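Local coordinates for immunoreactive 84kD antigen PG93 (Porphyromonas gingivalis, PDB 5M11), which is an essential bacterial surface component of the type-IX secretion system and binds calcium and zinc ions, at residues Asp375-Asn380 / Lys425-Asp430; Lys432-Gly437 / Met448-Ser453; Thr455-Ser460 / Gly504-Thr509. One frame throughout, in Å; residues are numbered along the deposited sequence.

Contact 1 (Asp375-Asn380 / Lys425-Asp430); sequences DIAVSN and KAIAFD
Asp375 OD2 sits before two successive backbone nitrogens of the corner that opens the facing segment. It lies 3.0 Å from Ala426 N and accepts a weak hydrogen bond from Ile427 N at 3.4 Å. The side chain arrives alongside Ile427, the two running past each other in opposite senses. In Ile427, CG1 falls between the backbone N and the carbonyl carbon (chi1 50°), a torsion that brings CD1 within 3.7 Å of Ala377 CB.

The strands 375-378 and 427-429 run nearly parallel, with axes 5.8 Å apart, yet each strand opens its own four-stranded antiparallel sheet. Such a meeting of first strands fits neighbouring blades of a beta-propeller, joined mainly by side chains. Ala377 and Phe429 also touch Leu435 of strand 435-439.

Further along, the Phe429 ring receives Ser379 CA over one face in a CH-pi contact, 3.9 Å from CA to the ring centroid and 18° off the normal. Ala377 O meets the same ring at its edge, 3.5 Å from CE2. The amide of Asn380 is turned 78° from the Phe429 ring, and its ND2 gives a weak hydrogen bond of 3.5 Å to Asp430 O. The Asp430 carboxylate looks elsewhere, its OD1 accepting a hydrogen bond from Asn434 N.

Contact 2 (Lys432-Gly437 / Met448-Ser453); sequences KGNLWG and MYDPQS. With CA (calcium ion), chain M.
The two middle strands of a four-stranded propeller blade, 435-439 and 446-450, form a beta hairpin, and this contact lies at its open end. Over the short segments the strands are antiparallel at 164°, with axes 4.7 Å apart. Leu435 and Tyr449 make a hydrogen-bonded pair. Leu435 N reaches Tyr449 O at 2.8 Å along an almost straight path (175° at the hydrogen), and Tyr449 N bonds back to Leu435 O at the same length. Trp436 and Met448 follow as a non-hydrogen-bonded pair, their side chains on the opposite face from Leu435 and Tyr449.

Met448 lies across the indole. Its CB stands 3.6 Å from the centroid of the Trp436 six-membered ring and 6° off the normal, a CH-pi contact, and CG covers the centre of the indole. The bent Met448 chain then carries SD obliquely to 4.5 Å from the same centroid, making a Met-aromatic contact, and onward to 3.8 Å from Asn434 CG. The indole is anchored through NE1 to Asp430 OD2, and Lys481 makes a cation-pi contact with it.

Nearby, Pro451 CD packs 3.4 Å from Gly433 O. The Asp450 carboxylate has two tasks: OD1 accepts a hydrogen bond from Gln452 N at 3.3 Å to form an Asx turn, and OD2 binds the calcium ion at 2.4 Å.

Contact 3 (Thr455-Ser460 / Gly504-Thr509); sequences TWHSFS and GTPETT. With CA (calcium ion), chain B; ZN (zinc ion), chain C.
The outermost strand of one propeller blade, 455-459, is met here by the calcium-binding loop that joins strands 497-501 and 513-517 of the next blade. The close part centres on Pro506. Its ring crosses His457 at a slant, with Pro506 CB 3.8 Å from His457 CB, while Pro506 O lies 3.4 Å from Phe459 CD2. Pro506 thus touches two side chains that both leave the strand toward the loop, His457 with its ring and carbonyl O and Phe459 through the O alone, and it rests as well on Trp436 and Met448 deeper in the blade. Phe459 has CG between its backbone N and carbonyl carbon (chi1 60°), which brings CD2 of its ring up to Pro506 O.

The outer side is made by exposed residues. Glu507 runs its side chain alongside His457 in the same direction, with CB 3.5 Å from His457 ND1 and the carboxylate and imidazole planes 52° apart. The backbone N of Glu507 lies over a face of the imidazole, but the carboxylate does not contact the imidazole nitrogen NE2. Thr509 is held more loosely, approaching no closer than OG1 to Phe459 CB, 3.9 Å. The contact between the segments is one of packing rather than hydrogen bonding.

Metal ions flank it. The loop makes a type I beta turn from Thr505 to Thr508, and Asp502, Asp511 and Asp512 join these two threonines around the calcium ion. Thr505 grips that ion twice, through O and through OG1, each at 2.4 Å, and Thr508 O adds another ligand. At the other end of the contact, His457 NE2 binds the zinc ion at 2.1 Å.

In the fold
The contacts follow one another along the chain and step across a single antiparallel sheet, whose strands lie in sequence order 422-429, 435-439, 446-450 and 455-459. Contact 1 joins the first strand to the preceding blade, contact 2 pairs the two middle strands, and contact 3 sets the last strand against a loop of the following blade. The centres of contact 1 and contact 2 are about 10 Å apart, those of contact 2 and contact 3 about 11 Å. Both of these pairs touch, whereas contact 1 and contact 3, with centres about 17 Å apart, stay about 8 Å apart at their nearest atoms. One blade is thus tied to both neighbours, with metal ions bound at contacts 2 and 3.

Contact 1 (Asp375-Asn380 / Lys425-Asp430)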
# COMPACT_ATOMS: atom_id res chain seq x y z
N ASP A 375 3.20 12.31 12.23
CA ASP A 375 4.65 12.50 12.21
C ASP A 375 5.35 11.78 13.37
O ASP A 375 4.80 11.64 14.47
CB ASP A 375 5.07 13.99 12.17
CG ASP A 375 6.32 14.33 11.33
OD1 ASP A 375 7.14 13.41 11.06
OD2 ASP A 375 6.49 15.51 10.98
N ILE A 376 6.56 11.28 13.09
CA ILE A 376 7.43 10.59 14.02
C ILE A 376 8.71 11.38 14.18
O ILE A 376 9.15 12.08 13.25
CB ILE A 376 7.74 9.13 13.56
CG1 ILE A 376 6.52 8.43 12.86
CG2 ILE A 376 8.31 8.27 14.71
CD1 ILE A 376 5.35 7.94 13.78
N ALA A 377 9.31 11.29 15.38
CA ALA A 377 10.61 11.87 15.73
C ALA A 377 11.28 10.90 16.66
O ALA A 377 10.76 10.64 17.74
CB ALA A 377 10.46 13.25 16.34
N VAL A 378 12.38 10.29 16.22
CA VAL A 378 13.14 9.30 16.99
C VAL A 378 14.33 9.97 17.65
O VAL A 378 15.03 10.76 17.00
CB VAL A 378 13.60 8.12 16.09
CG1 VAL A 378 14.18 6.99 16.92
CG2 VAL A 378 12.47 7.62 15.21
N SER A 379 14.62 9.64 18.91
CA SER A 379 15.78 10.23 19.54
C SER A 379 17.07 9.58 19.01
O SER A 379 17.02 8.53 18.37
CB SER A 379 15.70 10.08 21.06
OG SER A 379 15.82 8.72 21.42
N ASN A 380 18.20 10.27 19.21
CA ASN A 380 19.56 9.82 18.89
C ASN A 380 20.01 8.96 20.06
O ASN A 380 19.85 9.38 21.22
CB ASN A 380 20.51 11.02 18.66
CG ASN A 380 19.86 12.41 18.62
OD1 ASN A 380 19.14 12.75 17.67
ND2 ASN A 380 20.15 13.25 19.62
N LYS A 425 2.54 18.70 13.80
CA LYS A 425 3.25 18.19 12.62
C LYS A 425 4.67 18.80 12.57
O LYS A 425 4.95 19.69 13.37
CB LYS A 425 2.47 18.47 11.31
CG LYS A 425 2.99 17.59 10.18
CD LYS A 425 2.33 17.72 8.83
CE LYS A 425 2.99 16.65 7.97
NZ LYS A 425 2.43 16.55 6.61
N ALA A 426 5.58 18.32 11.67
CA ALA A 426 6.97 18.76 11.47
C ALA A 426 7.84 18.65 12.76
O ALA A 426 8.49 19.63 13.16
CB ALA A 426 7.01 20.19 10.92
N ILE A 427 7.88 17.44 13.39
CA ILE A 427 8.65 17.19 14.63
C ILE A 427 10.00 16.52 14.34
O ILE A 427 10.06 15.51 13.63
CB ILE A 427 7.88 16.37 15.72
CG1 ILE A 427 7.23 15.07 15.15
CG2 ILE A 427 6.87 17.27 16.41
CD1 ILE A 427 6.81 14.00 16.21
N ALA A 428 11.08 17.07 14.94
CA ALA A 428 12.43 16.53 14.79
C ALA A 428 13.25 16.76 16.07
O ALA A 428 12.83 17.53 16.94
CB ALA A 428 13.13 17.16 13.59
N PHE A 429 14.40 16.06 16.19
CA PHE A 429 15.34 16.19 17.32
C PHE A 429 16.62 16.92 16.88
O PHE A 429 17.09 16.72 15.75
CB PHE A 429 15.73 14.80 17.89
CG PHE A 429 14.79 14.20 18.91
CD1 PHE A 429 14.89 14.51 20.25
CD2 PHE A 429 13.83 13.26 18.52
CE1 PHE A 429 14.04 13.92 21.19
CE2 PHE A 429 12.98 12.67 19.46
CZ PHE A 429 13.08 13.00 20.79
N ASP A 430 17.23 17.70 17.78
CA ASP A 430 18.49 18.37 17.42
C ASP A 430 19.69 17.50 17.85
O ASP A 430 19.50 16.46 18.49
CB ASP A 430 18.58 19.81 17.96
CG ASP A 430 18.52 19.99 19.47
OD1 ASP A 430 18.83 19.02 20.19
OD2 ASP A 430 18.26 21.12 19.92

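Contact 2 (Lys432-Gly437 / Met448-Ser453)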
# COMPACT_ATOMS: atom_id res chain seq x y z
N LYS A 432 21.70 18.12 20.10
CA LYS A 432 21.79 18.24 21.55
C LYS A 432 20.72 17.39 22.30
O LYS A 432 20.73 17.35 23.53
CB LYS A 432 21.72 19.71 21.96
CG LYS A 432 23.10 20.34 22.06
CD LYS A 432 23.09 21.84 21.80
CE LYS A 432 23.26 22.19 20.33
NZ LYS A 432 24.61 21.81 19.81
N GLY A 433 19.86 16.69 21.56
CA GLY A 433 18.85 15.80 22.13
C GLY A 433 17.50 16.41 22.48
O GLY A 433 16.70 15.77 23.17
N ASN A 434 17.23 17.63 21.98
CA ASN A 434 15.98 18.35 22.21
C ASN A 434 14.98 18.07 21.11
O ASN A 434 15.37 17.82 19.98
CB ASN A 434 16.24 19.85 22.29
CG ASN A 434 17.11 20.26 23.43
OD1 ASN A 434 16.88 19.88 24.59
ND2 ASN A 434 18.13 21.04 23.12
N LEU A 435 13.69 18.18 21.43
CA LEU A 435 12.65 17.96 20.45
C LEU A 435 12.10 19.28 19.96
O LEU A 435 11.43 20.00 20.70
CB LEU A 435 11.52 17.09 21.02
CG LEU A 435 10.32 16.86 20.08
CD1 LEU A 435 10.65 15.83 18.99
CD2 LEU A 435 9.10 16.45 20.85
N TRP A 436 12.37 19.60 18.70
CA TRP A 436 11.83 20.77 18.02
C TRP A 436 10.60 20.32 17.21
O TRP A 436 10.57 19.21 16.67
CB TRP A 436 12.88 21.40 17.12
CG TRP A 436 13.98 22.00 17.91
CD1 TRP A 436 15.09 21.37 18.38
CD2 TRP A 436 14.03 23.34 18.41
NE1 TRP A 436 15.85 22.25 19.14
CE2 TRP A 436 15.23 23.47 19.14
CE3 TRP A 436 13.19 24.46 18.29
CZ2 TRP A 436 15.60 24.66 19.77
CZ3 TRP A 436 13.56 25.64 18.91
CH2 TRP A 436 14.74 25.73 19.65
N GLY A 437 9.61 21.18 17.15
CA GLY A 437 8.40 20.85 16.42
C GLY A 437 7.54 22.06 16.21
O GLY A 437 7.76 23.11 16.82
N MET A 448 9.96 23.82 21.41
CA MET A 448 11.05 22.96 21.81
C MET A 448 10.73 22.32 23.18
O MET A 448 10.25 23.00 24.10
CB MET A 448 12.39 23.69 21.85
CG MET A 448 13.55 22.74 22.06
SD MET A 448 14.74 23.24 23.33
CE MET A 448 13.80 22.90 24.85
N TYR A 449 11.05 21.00 23.29
CA TYR A 449 10.90 20.22 24.51
C TYR A 449 12.22 19.57 24.88
O TYR A 449 12.84 18.92 24.03
CB TYR A 449 9.81 19.15 24.37
CG TYR A 449 9.63 18.27 25.59
CD1 TYR A 449 9.30 18.81 26.83
CD2 TYR A 449 9.74 16.89 25.50
CE1 TYR A 449 9.11 18.01 27.95
CE2 TYR A 449 9.55 16.07 26.61
CZ TYR A 449 9.24 16.63 27.83
OH TYR A 449 9.07 15.82 28.92
N ASP A 450 12.67 19.78 26.13
CA ASP A 450 13.88 19.15 26.66
C ASP A 450 13.40 17.89 27.35
O ASP A 450 12.74 18.00 28.40
CB ASP A 450 14.70 20.08 27.59
CG ASP A 450 16.14 19.63 27.87
OD1 ASP A 450 16.40 18.40 27.89
OD2 ASP A 450 17.00 20.52 28.10
N PRO A 451 13.57 16.69 26.75
CA PRO A 451 13.04 15.47 27.37
C PRO A 451 13.69 15.16 28.72
O PRO A 451 13.07 14.49 29.55
CB PRO A 451 13.35 14.37 26.34
CG PRO A 451 13.62 15.08 25.08
CD PRO A 451 14.26 16.36 25.49
N GLN A 452 14.92 15.67 28.94
CA GLN A 452 15.70 15.44 30.14
C GLN A 452 15.19 16.31 31.30
O GLN A 452 14.71 15.77 32.30
CB GLN A 452 17.19 15.73 29.85
CG GLN A 452 18.17 15.06 30.82
CD GLN A 452 19.49 15.79 30.96
OE1 GLN A 452 20.07 16.30 29.98
NE2 GLN A 452 20.00 15.84 32.18
N SER A 453 15.26 17.65 31.16
CA SER A 453 14.85 18.58 32.20
C SER A 453 13.33 18.72 32.29
O SER A 453 12.82 19.28 33.27
CB SER A 453 15.52 19.94 31.99
OG SER A 453 15.09 20.57 30.80
CA CA M . 18.74 19.40 29.32

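Contact 3 (Thr455-Ser460 / Gly504-Thr509)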
# COMPACT_ATOMS: atom_id res chain seq x y z
N THR A 455 11.43 20.56 30.33
CA THR A 455 11.12 21.99 30.19
C THR A 455 10.59 22.26 28.79
O THR A 455 10.93 21.54 27.85
CB THR A 455 12.33 22.87 30.52
OG1 THR A 455 13.45 22.48 29.72
CG2 THR A 455 12.71 22.82 32.00
N TRP A 456 9.72 23.27 28.66
CA TRP A 456 9.07 23.67 27.42
C TRP A 456 9.38 25.13 27.06
O TRP A 456 9.50 25.98 27.95
CB TRP A 456 7.54 23.52 27.55
CG TRP A 456 7.04 22.12 27.73
CD1 TRP A 456 6.70 21.51 28.90
CD2 TRP A 456 6.70 21.20 26.68
NE1 TRP A 456 6.20 20.25 28.66
CE2 TRP A 456 6.19 20.03 27.30
CE3 TRP A 456 6.80 21.23 25.28
CZ2 TRP A 456 5.81 18.91 26.57
CZ3 TRP A 456 6.36 20.13 24.55
CH2 TRP A 456 5.88 18.98 25.20
N HIS A 457 9.45 25.43 25.76
CA HIS A 457 9.65 26.76 25.20
C HIS A 457 8.97 26.84 23.84
O HIS A 457 9.17 25.97 23.01
CB HIS A 457 11.14 27.12 25.06
CG HIS A 457 11.87 27.24 26.36
ND1 HIS A 457 11.73 28.36 27.17
CD2 HIS A 457 12.74 26.39 26.95
CE1 HIS A 457 12.52 28.15 28.21
NE2 HIS A 457 13.14 26.97 28.13
N SER A 458 8.13 27.85 23.64
CA SER A 458 7.46 28.07 22.36
C SER A 458 7.62 29.53 21.95
O SER A 458 7.77 30.42 22.80
CB SER A 458 5.98 27.66 22.40
OG SER A 458 5.31 28.23 23.51
N PHE A 459 7.65 29.75 20.63
CA PHE A 459 7.79 31.06 20.02
C PHE A 459 7.26 31.02 18.59
O PHE A 459 6.76 29.99 18.15
CB PHE A 459 9.27 31.53 20.05
CG PHE A 459 10.26 30.64 19.32
CD1 PHE A 459 10.48 30.79 17.95
CD2 PHE A 459 11.02 29.70 20.01
CE1 PHE A 459 11.40 29.98 17.28
CE2 PHE A 459 11.95 28.91 19.33
CZ PHE A 459 12.14 29.06 17.97
N SER A 460 7.40 32.14 17.85
CA SER A 460 7.04 32.27 16.44
C SER A 460 7.67 33.51 15.82
O SER A 460 8.37 34.28 16.50
CB SER A 460 5.52 32.31 16.25
OG SER A 460 5.23 31.97 14.91
N GLY A 504 20.75 28.90 20.29
CA GLY A 504 20.91 28.29 21.61
C GLY A 504 19.93 28.68 22.71
O GLY A 504 19.91 28.06 23.77
N THR A 505 19.13 29.73 22.49
CA THR A 505 18.16 30.22 23.47
C THR A 505 16.71 30.09 22.94
O THR A 505 16.22 31.01 22.27
CB THR A 505 18.50 31.66 23.87
OG1 THR A 505 18.60 32.45 22.68
CG2 THR A 505 19.78 31.77 24.68
N PRO A 506 15.99 28.97 23.22
CA PRO A 506 14.60 28.85 22.74
C PRO A 506 13.61 29.75 23.52
O PRO A 506 12.46 29.88 23.12
CB PRO A 506 14.28 27.37 22.92
CG PRO A 506 15.16 26.92 24.03
CD PRO A 506 16.41 27.77 23.98
N GLU A 507 14.08 30.37 24.62
CA GLU A 507 13.29 31.27 25.46
C GLU A 507 13.25 32.74 24.90
O GLU A 507 12.44 33.55 25.37
CB GLU A 507 13.78 31.22 26.93
CG GLU A 507 15.15 31.83 27.20
CD GLU A 507 16.39 31.04 26.85
OE1 GLU A 507 16.28 29.89 26.37
OE2 GLU A 507 17.50 31.57 27.10
N THR A 508 14.12 33.07 23.90
CA THR A 508 14.12 34.39 23.25
C THR A 508 14.21 34.28 21.73
O THR A 508 14.75 33.30 21.18
CB THR A 508 15.22 35.35 23.75
OG1 THR A 508 15.99 34.78 24.81
CG2 THR A 508 14.66 36.71 24.16
N THR A 509 13.68 35.31 21.06
CA THR A 509 13.64 35.54 19.62
C THR A 509 14.60 36.68 19.32
O THR A 509 15.09 36.80 18.19
CB THR A 509 12.18 35.87 19.26
OG1 THR A 509 11.38 34.72 19.55
CG2 THR A 509 11.97 36.29 17.81
CA CA B . 17.07 32.75 20.85
ZN ZN C . 14.92 26.21 28.86